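Local coordinates for coiled-coil quantitatively-enriched protein 1 (Schizosaccharomyces pombe, PDB 7CUJ), which links telomeres to the meiotic centrosome as a bouquet component and is required for telomere length regulation and chromosome segregation, at residues A[12-17]-A[209-214]. Sequence-based numbering, arbitrary orientation.
Sequences LDIGLP and LRLIHL
D13 and R210 meet in a salt bridge in which one carboxylate oxygen takes both bonds: D13 OD1 lies 2.7 Å from R210 NE and 2.7 Å from R210 NH2. The grip is side-on but bent, with N-H...O angles near 130° and the carboxylate and guanidinium planes turned 47° apart. A bend at chi3 (-65°) brings the guanidinium back alongside D13, while I212 CD1 sits over the centre of one face of the guanidinium and also touches D13 OD1 at 3.6 Å. Y194 adds a cation-pi contact to R210. A leucine in place of R210 would probably leave the D13 carboxylate without its main counter-charge, since K222 makes only a long, weak ion pair with D13 OD2.

Beneath these side chains, five backbone hydrogen bonds join 12-17 to 209-214 in parallel register, from R210 N to L12 O through L214 N to L16 O. Strand 11-16 is outermost in this chain's six-stranded parallel sheet, with 208-213 as its neighbour, in a domain of the longer protein with helices packed around the sheet. On the face opposite the salt bridge, I14 CD1 reaches L209 CG (3.7 Å) and L211 CD1 (3.8 Å), and L16 CD1 meets L211 CG. Helices 102-112 and 275-294 cover I14 through F106 and I285. Farther along the pair, a water connects P17 O with H213 NE2.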
loop_
_atom_site.group_PDB
_atom_site.type_symbol
_atom_site.label_atom_id
_atom_site.label_comp_id
_atom_site.label_asym_id
_atom_site.label_seq_id
_atom_site.Cartn_x
_atom_site.Cartn_y
_atom_site.Cartn_z
ATOM N N LEU A 12 -1.345 -6.680 37.674
ATOM C CA LEU A 12 -2.420 -7.567 37.255
ATOM C C LEU A 12 -3.161 -6.983 36.052
ATOM O O LEU A 12 -3.401 -5.777 35.992
ATOM C CB LEU A 12 -3.381 -7.786 38.429
ATOM C CG LEU A 12 -2.778 -8.420 39.684
ATOM C CD1 LEU A 12 -3.755 -8.349 40.847
ATOM C CD2 LEU A 12 -2.361 -9.863 39.426
ATOM N N ASP A 13 -3.544 -7.866 35.119
ATOM C CA ASP A 13 -4.201 -7.477 33.882
ATOM C C ASP A 13 -5.705 -7.718 33.972
ATOM O O ASP A 13 -6.147 -8.745 34.478
ATOM C CB ASP A 13 -3.650 -8.255 32.687
ATOM C CG ASP A 13 -2.142 -8.160 32.549
ATOM O OD1 ASP A 13 -1.581 -7.123 32.958
ATOM O OD2 ASP A 13 -1.539 -9.128 32.041
ATOM N N ILE A 14 -6.469 -6.759 33.441
ATOM C CA ILE A 14 -7.908 -6.874 33.279
ATOM C C ILE A 14 -8.209 -6.876 31.782
ATOM O O ILE A 14 -8.160 -5.836 31.126
ATOM C CB ILE A 14 -8.635 -5.736 34.026
ATOM C CG1 ILE A 14 -8.282 -5.730 35.517
ATOM C CG2 ILE A 14 -10.138 -5.814 33.800
ATOM C CD1 ILE A 14 -8.612 -4.443 36.236
ATOM N N GLY A 15 -8.497 -8.068 31.253
ATOM C CA GLY A 15 -8.846 -8.224 29.853
ATOM C C GLY A 15 -10.287 -7.801 29.589
ATOM O O GLY A 15 -11.219 -8.397 30.121
ATOM N N LEU A 16 -10.445 -6.770 28.752
ATOM C CA LEU A 16 -11.749 -6.227 28.408
ATOM C C LEU A 16 -11.946 -6.327 26.899
ATOM O O LEU A 16 -11.029 -6.035 26.131
ATOM C CB LEU A 16 -11.812 -4.765 28.860
ATOM C CG LEU A 16 -11.806 -4.529 30.370
ATOM C CD1 LEU A 16 -11.505 -3.073 30.684
ATOM C CD2 LEU A 16 -13.134 -4.939 30.988
ATOM N N PRO A 17 -13.148 -6.721 26.422
ATOM C CA PRO A 17 -13.363 -6.942 24.991
ATOM C C PRO A 17 -13.520 -5.635 24.215
ATOM O O PRO A 17 -13.990 -4.636 24.755
ATOM C CB PRO A 17 -14.668 -7.752 24.959
ATOM C CG PRO A 17 -15.421 -7.297 26.197
ATOM C CD PRO A 17 -14.355 -6.975 27.227
ATOM N N LEU A 209 -3.243 -2.205 38.402
ATOM C CA LEU A 209 -4.233 -2.810 37.526
ATOM C C LEU A 209 -4.015 -2.271 36.116
ATOM O O LEU A 209 -3.800 -1.074 35.939
ATOM C CB LEU A 209 -5.627 -2.432 38.037
ATOM C CG LEU A 209 -6.312 -3.423 38.979
ATOM C CD1 LEU A 209 -5.366 -3.943 40.052
ATOM C CD2 LEU A 209 -7.541 -2.791 39.614
ATOM N N ARG A 210 -4.070 -3.164 35.121
ATOM C CA ARG A 210 -3.937 -2.769 33.727
ATOM C C ARG A 210 -5.210 -3.134 32.969
ATOM O O ARG A 210 -5.615 -4.295 32.951
ATOM C CB ARG A 210 -2.718 -3.434 33.078
ATOM C CG ARG A 210 -1.380 -2.981 33.643
ATOM C CD ARG A 210 -0.232 -3.396 32.744
ATOM N NE ARG A 210 -0.082 -4.843 32.650
ATOM C CZ ARG A 210 0.728 -5.467 31.802
ATOM N NH1 ARG A 210 1.470 -4.771 30.958
ATOM N NH2 ARG A 210 0.796 -6.785 31.798
ATOM N N LEU A 211 -5.836 -2.122 32.363
ATOM C CA LEU A 211 -6.940 -2.322 31.440
ATOM C C LEU A 211 -6.340 -2.600 30.063
ATOM O O LEU A 211 -5.709 -1.727 29.468
ATOM C CB LEU A 211 -7.808 -1.056 31.427
ATOM C CG LEU A 211 -8.859 -0.911 32.534
ATOM C CD1 LEU A 211 -8.425 -1.553 33.843
ATOM C CD2 LEU A 211 -9.227 0.548 32.745
ATOM N N ILE A 212 -6.521 -3.840 29.589
ATOM C CA ILE A 212 -5.940 -4.295 28.339
ATOM C C ILE A 212 -7.058 -4.846 27.459
ATOM O O ILE A 212 -7.753 -5.781 27.849
ATOM C CB ILE A 212 -4.833 -5.339 28.596
ATOM C CG1 ILE A 212 -3.665 -4.732 29.381
ATOM C CG2 ILE A 212 -4.366 -5.959 27.286
ATOM C CD1 ILE A 212 -2.624 -5.730 29.835
ATOM N N HIS A 213 -7.219 -4.256 26.270
ATOM C CA HIS A 213 -8.235 -4.713 25.336
ATOM C C HIS A 213 -7.809 -6.033 24.698
ATOM O O HIS A 213 -6.690 -6.155 24.202
ATOM C CB HIS A 213 -8.553 -3.640 24.287
ATOM C CG HIS A 213 -9.735 -2.804 24.640
ATOM N ND1 HIS A 213 -9.659 -1.431 24.746
ATOM C CD2 HIS A 213 -11.012 -3.138 24.918
ATOM C CE1 HIS A 213 -10.842 -0.952 25.072
ATOM N NE2 HIS A 213 -11.690 -1.978 25.181
ATOM N N LEU A 214 -8.727 -7.006 24.723
ATOM C CA LEU A 214 -8.490 -8.324 24.158
ATOM C C LEU A 214 -8.362 -8.206 22.641
ATOM O O LEU A 214 -9.256 -7.682 21.973
ATOM C CB LEU A 214 -9.639 -9.263 24.544
ATOM C CG LEU A 214 -9.675 -9.733 26.001
ATOM C CD1 LEU A 214 -11.061 -10.241 26.369
ATOM C CD2 LEU A 214 -8.644 -10.822 26.248
HETATM O O HOH W 1 -14.688 -1.554 24.178
#